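Local coordinates for protein ATP-dependent DNA helicase (Mycobacterium smegmatis, PDB 5V9X) that unwinds RNA:DNA hybrids in an ATP-dependent manner, probably tracking 3'-to-5' along the single DNA strand that it binds, at residues D573-Y578 with S773-S778; L643-F648 with N664-L669. One frame throughout, in Å; residues are numbered along the deposited sequence.

Contact 1 of 2, residues D573-Y578 with S773-S778; sequences DEEMVY and SALFAS
Glu574 OE2 has two partners: a weak hydrogen bond of 3.3 Å from Ser778 OG and a salt bridge to NE of Arg781, one turn further along the helix of Ser778. Arg805 forms a salt bridge with Glu574 OE1. The extended side chain of Glu574, with CG anti to the backbone N (chi1 171°), reaches helix 774-786. Glu575 runs alongside Leu775, Glu575 CG lying 3.5 Å from Ser778 OG, while its buried carboxylate is answered by a salt bridge to Arg619. The short helix 574-578 lies in the winged helix region of the Lhr family. Asp573 N-caps it, OD1 accepting from Glu575 N at 3.0 Å. The N-to-C directions of the short segments 574-578 and 774-778 differ by 121°, and their axes approach to 8.8 Å. The backbones come nearest at Glu575 and Ala774, with their CA atoms 5.0 Å apart, and Ala774 CB faces helix 574-578 there. Tyr578 reaches across with one face of its ring over Ala777, a CH-pi contact in which Ala777 CB sits 3.9 Å from the centroid, 18° off the ring normal. Tyr578 CD2 lies 3.6 Å from Ala774 CB, where the ring meets Ala774 obliquely.

Contact 2 of 2, residues L643-F648 with N664-L669; sequences LDRKAF and NLHQLL
Phe648 lays one face of its ring against the edge of the His666 imidazole, a T-shaped pair with centroids 5.0 Å apart and planes at 73°. The histidine's CD2 stands over the centre of the phenylalanine ring, 4.0 Å above its plane. The far end of the phenylalanine ring reaches the backbone of helix 661-676, Phe648 CZ lying 3.5 Å from His666 N. Leucines meet its rim: Leu665 CG is 3.6 Å from Phe648 CZ, near the ring plane, and Leu669 CD1 touches Phe648 CE1 more loosely at 4.3 Å. His666 holds CG anti to the backbone N (chi1 -170°), which puts its ring between Phe648 and Arg645. Arg645, one turn before Phe648, bends at chi2 and brings its guanidinium over a face of the imidazole, the planes 29° apart; the closest touch is made by the aliphatic Arg645 CD, 3.6 Å from His666 CD2. Its NE and NH2 form salt bridges with Asp649 and Asp663. The connection between the helices includes strand 657-659, the edge strand of the second parallel sheet, and helix 627-640 closes over the leucine side through Leu640 and Phe636. Asp644 caps helix 645-653, accepting at OD1 from Ala647 N. With no hydrogen bond between the two segments, cohesion rests on ring and aliphatic surfaces; the two aspartates probably offset the arginine's charge and hold its flat group in place, which would ease its position over the imidazole, though protonation of the histidine would probably still be disfavoured so near it.

From the N terminus the chain first builds one parallel sheet and all but one strand of a second, the two together forming the helicase core, before reaching 573-578. Contact 1 then closes a long loop of 194 residues, from the winged helix region to helix 774-786 in the DEAD/H associated region. Within that excursion lies contact 2, a much shorter closure of 15 residues; strand 657-659, between its segments, completes the second sheet at its edge. The second closure therefore sits wholly inside the first and the two do not cross. They are remote in space, their centres 40 Å apart: contact 1 ties together two C-terminal regions, whereas contact 2 packs consecutive helices beside the second core sheet.

Contact 1 of 2, residues D573-Y578 with S773-S778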
ATOM      1  N   ASP A 573     -16.463  -2.278  12.356  1.00 77.20           N
ATOM      2  CA  ASP A 573     -15.008  -2.238  12.406  1.00 76.17           C
ATOM      3  C   ASP A 573     -14.505  -2.681  13.775  1.00 72.78           C
ATOM      4  O   ASP A 573     -15.134  -2.419  14.804  1.00 68.38           O
ATOM      5  CB  ASP A 573     -14.509  -0.827  12.089  1.00 80.46           C
ATOM      6  CG  ASP A 573     -13.041  -0.792  11.699  1.00 85.28           C
ATOM      7  OD1 ASP A 573     -12.199  -1.306  12.465  1.00 87.08           O
ATOM      8  OD2 ASP A 573     -12.727  -0.250  10.616  1.00 86.48           O
ATOM      9  N   GLU A 574     -13.351  -3.357  13.776  1.00 76.71           N
ATOM     10  CA  GLU A 574     -12.756  -3.834  15.022  1.00 76.11           C
ATOM     11  C   GLU A 574     -12.511  -2.695  16.006  1.00 82.74           C
ATOM     12  O   GLU A 574     -12.656  -2.883  17.219  1.00 88.22           O
ATOM     13  CB  GLU A 574     -11.450  -4.575  14.717  1.00 74.69           C
ATOM     14  CG  GLU A 574     -10.612  -4.934  15.933  1.00 75.54           C
ATOM     15  CD  GLU A 574      -9.449  -5.844  15.585  1.00 80.06           C
ATOM     16  OE1 GLU A 574      -9.571  -6.614  14.609  1.00 83.29           O
ATOM     17  OE2 GLU A 574      -8.412  -5.789  16.280  1.00 80.48           O
ATOM     18  N   GLU A 575     -12.155  -1.509  15.507  1.00 80.03           N
ATOM     19  CA  GLU A 575     -11.970  -0.357  16.383  1.00 71.22           C
ATOM     20  C   GLU A 575     -13.306   0.220  16.836  1.00 69.88           C
ATOM     21  O   GLU A 575     -13.467   0.567  18.012  1.00 74.88           O
ATOM     22  CB  GLU A 575     -11.138   0.712  15.677  1.00 72.00           C
ATOM     23  CG  GLU A 575      -9.724   0.270  15.335  1.00 76.12           C
ATOM     24  CD  GLU A 575      -8.928   1.352  14.633  1.00 82.35           C
ATOM     25  OE1 GLU A 575      -9.206   2.548  14.869  1.00 84.18           O
ATOM     26  OE2 GLU A 575      -8.026   1.004  13.842  1.00 81.12           O
ATOM     27  N   MET A 576     -14.269   0.340  15.918  1.00 66.13           N
ATOM     28  CA  MET A 576     -15.608   0.785  16.299  1.00 62.64           C
ATOM     29  C   MET A 576     -16.215  -0.140  17.348  1.00 67.34           C
ATOM     30  O   MET A 576     -16.910   0.317  18.263  1.00 73.04           O
ATOM     31  CB  MET A 576     -16.504   0.860  15.061  1.00 61.23           C
ATOM     32  CG  MET A 576     -17.993   1.000  15.358  1.00 67.96           C
ATOM     33  SD  MET A 576     -18.418   2.528  16.224  1.00 74.02           S
ATOM     34  CE  MET A 576     -20.132   2.211  16.638  1.00 74.52           C
ATOM     35  N   VAL A 577     -15.948  -1.444  17.239  1.00 65.77           N
ATOM     36  CA  VAL A 577     -16.480  -2.401  18.203  1.00 68.03           C
ATOM     37  C   VAL A 577     -15.807  -2.242  19.562  1.00 70.08           C
ATOM     38  O   VAL A 577     -16.452  -2.418  20.604  1.00 68.06           O
ATOM     39  CB  VAL A 577     -16.330  -3.833  17.655  1.00 70.13           C
ATOM     40  CG1 VAL A 577     -16.652  -4.859  18.725  1.00 69.33           C
ATOM     41  CG2 VAL A 577     -17.240  -4.034  16.456  1.00 73.01           C
ATOM     42  N   TYR A 578     -14.514  -1.898  19.583  1.00 76.27           N
ATOM     43  CA  TYR A 578     -13.814  -1.718  20.852  1.00 79.27           C
ATOM     44  C   TYR A 578     -14.447  -0.616  21.691  1.00 82.20           C
ATOM     45  O   TYR A 578     -14.329  -0.625  22.922  1.00 85.24           O
ATOM     46  CB  TYR A 578     -12.337  -1.411  20.599  1.00 81.55           C
ATOM     47  CG  TYR A 578     -11.496  -1.332  21.856  1.00 86.39           C
ATOM     48  CD1 TYR A 578     -11.035  -2.484  22.479  1.00 87.59           C
ATOM     49  CD2 TYR A 578     -11.158  -0.105  22.415  1.00 85.99           C
ATOM     50  CE1 TYR A 578     -10.265  -2.418  23.625  1.00 87.79           C
ATOM     51  CE2 TYR A 578     -10.387  -0.030  23.559  1.00 85.86           C
ATOM     52  CZ  TYR A 578      -9.944  -1.188  24.160  1.00 86.77           C
ATOM     53  OH  TYR A 578      -9.177  -1.119  25.300  1.00 87.73           O
ATOM     54  N   SER A 773      -6.984   4.427  23.404  1.00 52.38           N
ATOM     55  CA  SER A 773      -7.770   4.501  22.184  1.00 53.34           C
ATOM     56  C   SER A 773      -7.926   3.122  21.550  1.00 59.23           C
ATOM     57  O   SER A 773      -7.117   2.213  21.760  1.00 60.61           O
ATOM     58  CB  SER A 773      -7.123   5.461  21.185  1.00 49.04           C
ATOM     59  OG  SER A 773      -5.901   4.936  20.699  1.00 45.89           O
ATOM     60  N   ALA A 774      -8.990   2.979  20.755  1.00 59.60           N
ATOM     61  CA  ALA A 774      -9.255   1.710  20.089  1.00 53.51           C
ATOM     62  C   ALA A 774      -8.165   1.360  19.085  1.00 53.26           C
ATOM     63  O   ALA A 774      -7.885   0.176  18.863  1.00 51.34           O
ATOM     64  CB  ALA A 774     -10.618   1.756  19.399  1.00 50.00           C
ATOM     65  N   LEU A 775      -7.544   2.369  18.467  1.00 55.40           N
ATOM     66  CA  LEU A 775      -6.465   2.104  17.521  1.00 52.95           C
ATOM     67  C   LEU A 775      -5.303   1.390  18.197  1.00 58.14           C
ATOM     68  O   LEU A 775      -4.740   0.437  17.642  1.00 58.80           O
ATOM     69  CB  LEU A 775      -5.987   3.411  16.888  1.00 47.14           C
ATOM     70  CG  LEU A 775      -4.731   3.295  16.026  1.00 45.86           C
ATOM     71  CD1 LEU A 775      -5.025   2.525  14.742  1.00 44.88           C
ATOM     72  CD2 LEU A 775      -4.149   4.666  15.720  1.00 45.08           C
ATOM     73  N   PHE A 776      -4.936   1.830  19.402  1.00 57.59           N
ATOM     74  CA  PHE A 776      -3.824   1.207  20.110  1.00 53.37           C
ATOM     75  C   PHE A 776      -4.123  -0.249  20.437  1.00 56.90           C
ATOM     76  O   PHE A 776      -3.236  -1.106  20.346  1.00 63.61           O
ATOM     77  CB  PHE A 776      -3.512   1.983  21.386  1.00 52.61           C
ATOM     78  CG  PHE A 776      -2.474   1.332  22.250  1.00 55.70           C
ATOM     79  CD1 PHE A 776      -1.128   1.543  22.012  1.00 56.64           C
ATOM     80  CD2 PHE A 776      -2.843   0.506  23.303  1.00 53.90           C
ATOM     81  CE1 PHE A 776      -0.172   0.942  22.805  1.00 57.79           C
ATOM     82  CE2 PHE A 776      -1.889  -0.098  24.095  1.00 51.62           C
ATOM     83  CZ  PHE A 776      -0.553   0.121  23.847  1.00 54.89           C
ATOM     84  N   ALA A 777      -5.361  -0.548  20.835  1.00 56.58           N
ATOM     85  CA  ALA A 777      -5.728  -1.930  21.125  1.00 53.72           C
ATOM     86  C   ALA A 777      -5.537  -2.818  19.902  1.00 53.00           C
ATOM     87  O   ALA A 777      -5.020  -3.935  20.011  1.00 54.33           O
ATOM     88  CB  ALA A 777      -7.173  -1.999  21.620  1.00 48.99           C
ATOM     89  N   SER A 778      -5.933  -2.330  18.724  1.00 51.63           N
ATOM     90  CA  SER A 778      -5.774  -3.115  17.503  1.00 53.74           C
ATOM     91  C   SER A 778      -4.304  -3.277  17.139  1.00 55.81           C
ATOM     92  O   SER A 778      -3.848  -4.385  16.835  1.00 55.56           O
ATOM     93  CB  SER A 778      -6.542  -2.462  16.353  1.00 51.91           C
ATOM     94  OG  SER A 778      -7.940  -2.513  16.575  1.00 56.44           O
TER

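Contact 2 of 2, residues L643-F648 with N664-L669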
ATOM      1  N   LEU A 643     -14.680  30.387  -9.142  1.00 99.24           N
ATOM      2  CA  LEU A 643     -14.433  30.634 -10.555  1.00 93.76           C
ATOM      3  C   LEU A 643     -15.754  30.830 -11.280  1.00 97.76           C
ATOM      4  O   LEU A 643     -16.705  30.071 -11.059  1.00 92.09           O
ATOM      5  CB  LEU A 643     -13.668  29.473 -11.197  1.00103.82           C
ATOM      6  CG  LEU A 643     -12.295  29.109 -10.636  1.00 59.44           C
ATOM      7  CD1 LEU A 643     -11.756  27.871 -11.334  1.00 58.39           C
ATOM      8  CD2 LEU A 643     -11.327  30.271 -10.780  1.00 60.54           C
ATOM      9  N   ASP A 644     -15.807  31.839 -12.147  1.00105.34           N
ATOM     10  CA  ASP A 644     -16.902  31.930 -13.098  1.00108.60           C
ATOM     11  C   ASP A 644     -16.943  30.656 -13.935  1.00106.82           C
ATOM     12  O   ASP A 644     -15.942  29.952 -14.087  1.00107.81           O
ATOM     13  CB  ASP A 644     -16.748  33.162 -13.991  1.00114.13           C
ATOM     14  CG  ASP A 644     -15.409  33.203 -14.715  1.00116.03           C
ATOM     15  OD1 ASP A 644     -14.544  32.345 -14.438  1.00114.86           O
ATOM     16  OD2 ASP A 644     -15.221  34.099 -15.566  1.00117.30           O
ATOM     17  N   ARG A 645     -18.124  30.355 -14.478  1.00 96.64           N
ATOM     18  CA  ARG A 645     -18.309  29.094 -15.191  1.00 87.64           C
ATOM     19  C   ARG A 645     -17.317  28.924 -16.338  1.00 81.67           C
ATOM     20  O   ARG A 645     -17.035  27.788 -16.733  1.00 77.15           O
ATOM     21  CB  ARG A 645     -19.745  28.990 -15.707  1.00 85.61           C
ATOM     22  CG  ARG A 645     -20.126  27.606 -16.218  1.00 82.00           C
ATOM     23  CD  ARG A 645     -19.970  26.543 -15.139  1.00 77.58           C
ATOM     24  NE  ARG A 645     -20.245  25.204 -15.658  1.00 75.33           N
ATOM     25  CZ  ARG A 645     -21.436  24.617 -15.625  1.00 72.97           C
ATOM     26  NH1 ARG A 645     -22.474  25.248 -15.092  1.00 69.25           N
ATOM     27  NH2 ARG A 645     -21.592  23.398 -16.124  1.00 75.69           N
ATOM     28  N   LYS A 646     -16.763  30.017 -16.861  1.00 77.27           N
ATOM     29  CA  LYS A 646     -15.787  29.933 -17.942  1.00 75.64           C
ATOM     30  C   LYS A 646     -14.486  29.315 -17.447  1.00 75.60           C
ATOM     31  O   LYS A 646     -14.133  28.205 -17.859  1.00 72.60           O
ATOM     32  CB  LYS A 646     -15.531  31.315 -18.547  1.00 80.90           C
ATOM     33  CG  LYS A 646     -16.791  32.052 -18.984  1.00 86.70           C
ATOM     34  CD  LYS A 646     -17.709  31.155 -19.805  1.00 87.09           C
ATOM     35  CE  LYS A 646     -19.023  30.894 -19.077  1.00 83.78           C
ATOM     36  NZ  LYS A 646     -19.802  29.784 -19.693  1.00 78.20           N
ATOM     37  N   ALA A 647     -13.769  30.021 -16.565  1.00 78.58           N
ATOM     38  CA  ALA A 647     -12.537  29.480 -15.995  1.00 74.46           C
ATOM     39  C   ALA A 647     -12.770  28.126 -15.342  1.00 74.03           C
ATOM     40  O   ALA A 647     -11.878  27.269 -15.342  1.00 69.07           O
ATOM     41  CB  ALA A 647     -11.951  30.462 -14.981  1.00 69.56           C
ATOM     42  N   PHE A 648     -13.963  27.918 -14.783  1.00 75.27           N
ATOM     43  CA  PHE A 648     -14.316  26.620 -14.220  1.00 71.70           C
ATOM     44  C   PHE A 648     -14.284  25.534 -15.290  1.00 75.45           C
ATOM     45  O   PHE A 648     -13.679  24.473 -15.098  1.00 77.54           O
ATOM     46  CB  PHE A 648     -15.699  26.705 -13.573  1.00 69.67           C
ATOM     47  CG  PHE A 648     -16.040  25.531 -12.704  1.00 70.24           C
ATOM     48  CD1 PHE A 648     -15.825  25.582 -11.336  1.00 68.28           C
ATOM     49  CD2 PHE A 648     -16.589  24.381 -13.250  1.00 71.52           C
ATOM     50  CE1 PHE A 648     -16.141  24.507 -10.532  1.00 69.28           C
ATOM     51  CE2 PHE A 648     -16.906  23.303 -12.451  1.00 70.18           C
ATOM     52  CZ  PHE A 648     -16.682  23.366 -11.091  1.00 71.54           C
ATOM     53  N   ASN A 664     -21.782  18.499 -12.045  1.00 68.33           N
ATOM     54  CA  ASN A 664     -21.960  18.013 -10.680  1.00 66.75           C
ATOM     55  C   ASN A 664     -20.947  18.619  -9.718  1.00 62.15           C
ATOM     56  O   ASN A 664     -21.271  18.844  -8.547  1.00 61.82           O
ATOM     57  CB  ASN A 664     -21.869  16.491 -10.655  1.00 68.36           C
ATOM     58  CG  ASN A 664     -23.109  15.830 -11.203  1.00 71.55           C
ATOM     59  OD1 ASN A 664     -24.076  15.605 -10.478  1.00 74.45           O
ATOM     60  ND2 ASN A 664     -23.093  15.519 -12.493  1.00 73.54           N
ATOM     61  N   LEU A 665     -19.720  18.868 -10.175  1.00 60.53           N
ATOM     62  CA  LEU A 665     -18.743  19.531  -9.318  1.00 63.31           C
ATOM     63  C   LEU A 665     -19.164  20.964  -9.025  1.00 62.94           C
ATOM     64  O   LEU A 665     -19.115  21.414  -7.874  1.00 63.97           O
ATOM     65  CB  LEU A 665     -17.359  19.504  -9.968  1.00 67.26           C
ATOM     66  CG  LEU A 665     -16.296  20.309  -9.220  1.00 52.54           C
ATOM     67  CD1 LEU A 665     -16.077  19.736  -7.828  1.00 51.75           C
ATOM     68  CD2 LEU A 665     -14.996  20.349 -10.003  1.00 52.39           C
ATOM     69  N   HIS A 666     -19.577  21.696 -10.062  1.00 63.46           N
ATOM     70  CA  HIS A 666     -20.034  23.068  -9.875  1.00 65.08           C
ATOM     71  C   HIS A 666     -21.229  23.120  -8.933  1.00 67.82           C
ATOM     72  O   HIS A 666     -21.266  23.930  -8.000  1.00 73.41           O
ATOM     73  CB  HIS A 666     -20.387  23.688 -11.227  1.00 67.23           C
ATOM     74  CG  HIS A 666     -20.649  25.160 -11.166  1.00 71.08           C
ATOM     75  ND1 HIS A 666     -21.787  25.692 -10.602  1.00 72.58           N
ATOM     76  CD2 HIS A 666     -19.916  26.213 -11.600  1.00 72.34           C
ATOM     77  CE1 HIS A 666     -21.744  27.009 -10.688  1.00 75.28           C
ATOM     78  NE2 HIS A 666     -20.619  27.352 -11.289  1.00 74.58           N
ATOM     79  N   GLN A 667     -22.217  22.255  -9.165  1.00 67.82           N
ATOM     80  CA  GLN A 667     -23.395  22.230  -8.307  1.00 71.36           C
ATOM     81  C   GLN A 667     -23.028  21.864  -6.875  1.00 74.30           C
ATOM     82  O   GLN A 667     -23.560  22.444  -5.921  1.00 79.10           O
ATOM     83  CB  GLN A 667     -24.425  21.248  -8.860  1.00 71.41           C
ATOM     84  CG  GLN A 667     -25.745  21.281  -8.120  1.00 73.53           C
ATOM     85  CD  GLN A 667     -26.490  19.969  -8.203  1.00 74.91           C
ATOM     86  OE1 GLN A 667     -26.028  19.016  -8.830  1.00 75.91           O
ATOM     87  NE2 GLN A 667     -27.652  19.909  -7.561  1.00 76.60           N
ATOM     88  N   LEU A 668     -22.118  20.902  -6.707  1.00 70.10           N
ATOM     89  CA  LEU A 668     -21.698  20.494  -5.369  1.00 63.05           C
ATOM     90  C   LEU A 668     -21.096  21.664  -4.603  1.00 63.08           C
ATOM     91  O   LEU A 668     -21.462  21.921  -3.451  1.00 65.70           O
ATOM     92  CB  LEU A 668     -20.695  19.344  -5.467  1.00 56.13           C
ATOM     93  CG  LEU A 668     -19.997  18.919  -4.176  1.00 55.99           C
ATOM     94  CD1 LEU A 668     -20.997  18.367  -3.175  1.00 60.33           C
ATOM     95  CD2 LEU A 668     -18.917  17.897  -4.476  1.00 51.08           C
ATOM     96  N   LEU A 669     -20.172  22.390  -5.233  1.00 64.48           N
ATOM     97  CA  LEU A 669     -19.518  23.501  -4.551  1.00 66.71           C
ATOM     98  C   LEU A 669     -20.475  24.667  -4.347  1.00 70.26           C
ATOM     99  O   LEU A 669     -20.428  25.340  -3.312  1.00 70.12           O
ATOM    100  CB  LEU A 669     -18.285  23.938  -5.338  1.00 63.54           C
ATOM    101  CG  LEU A 669     -17.241  22.832  -5.488  1.00 60.56           C
ATOM    102  CD1 LEU A 669     -16.092  23.281  -6.373  1.00 66.19           C
ATOM    103  CD2 LEU A 669     -16.736  22.399  -4.121  1.00 54.70           C
TER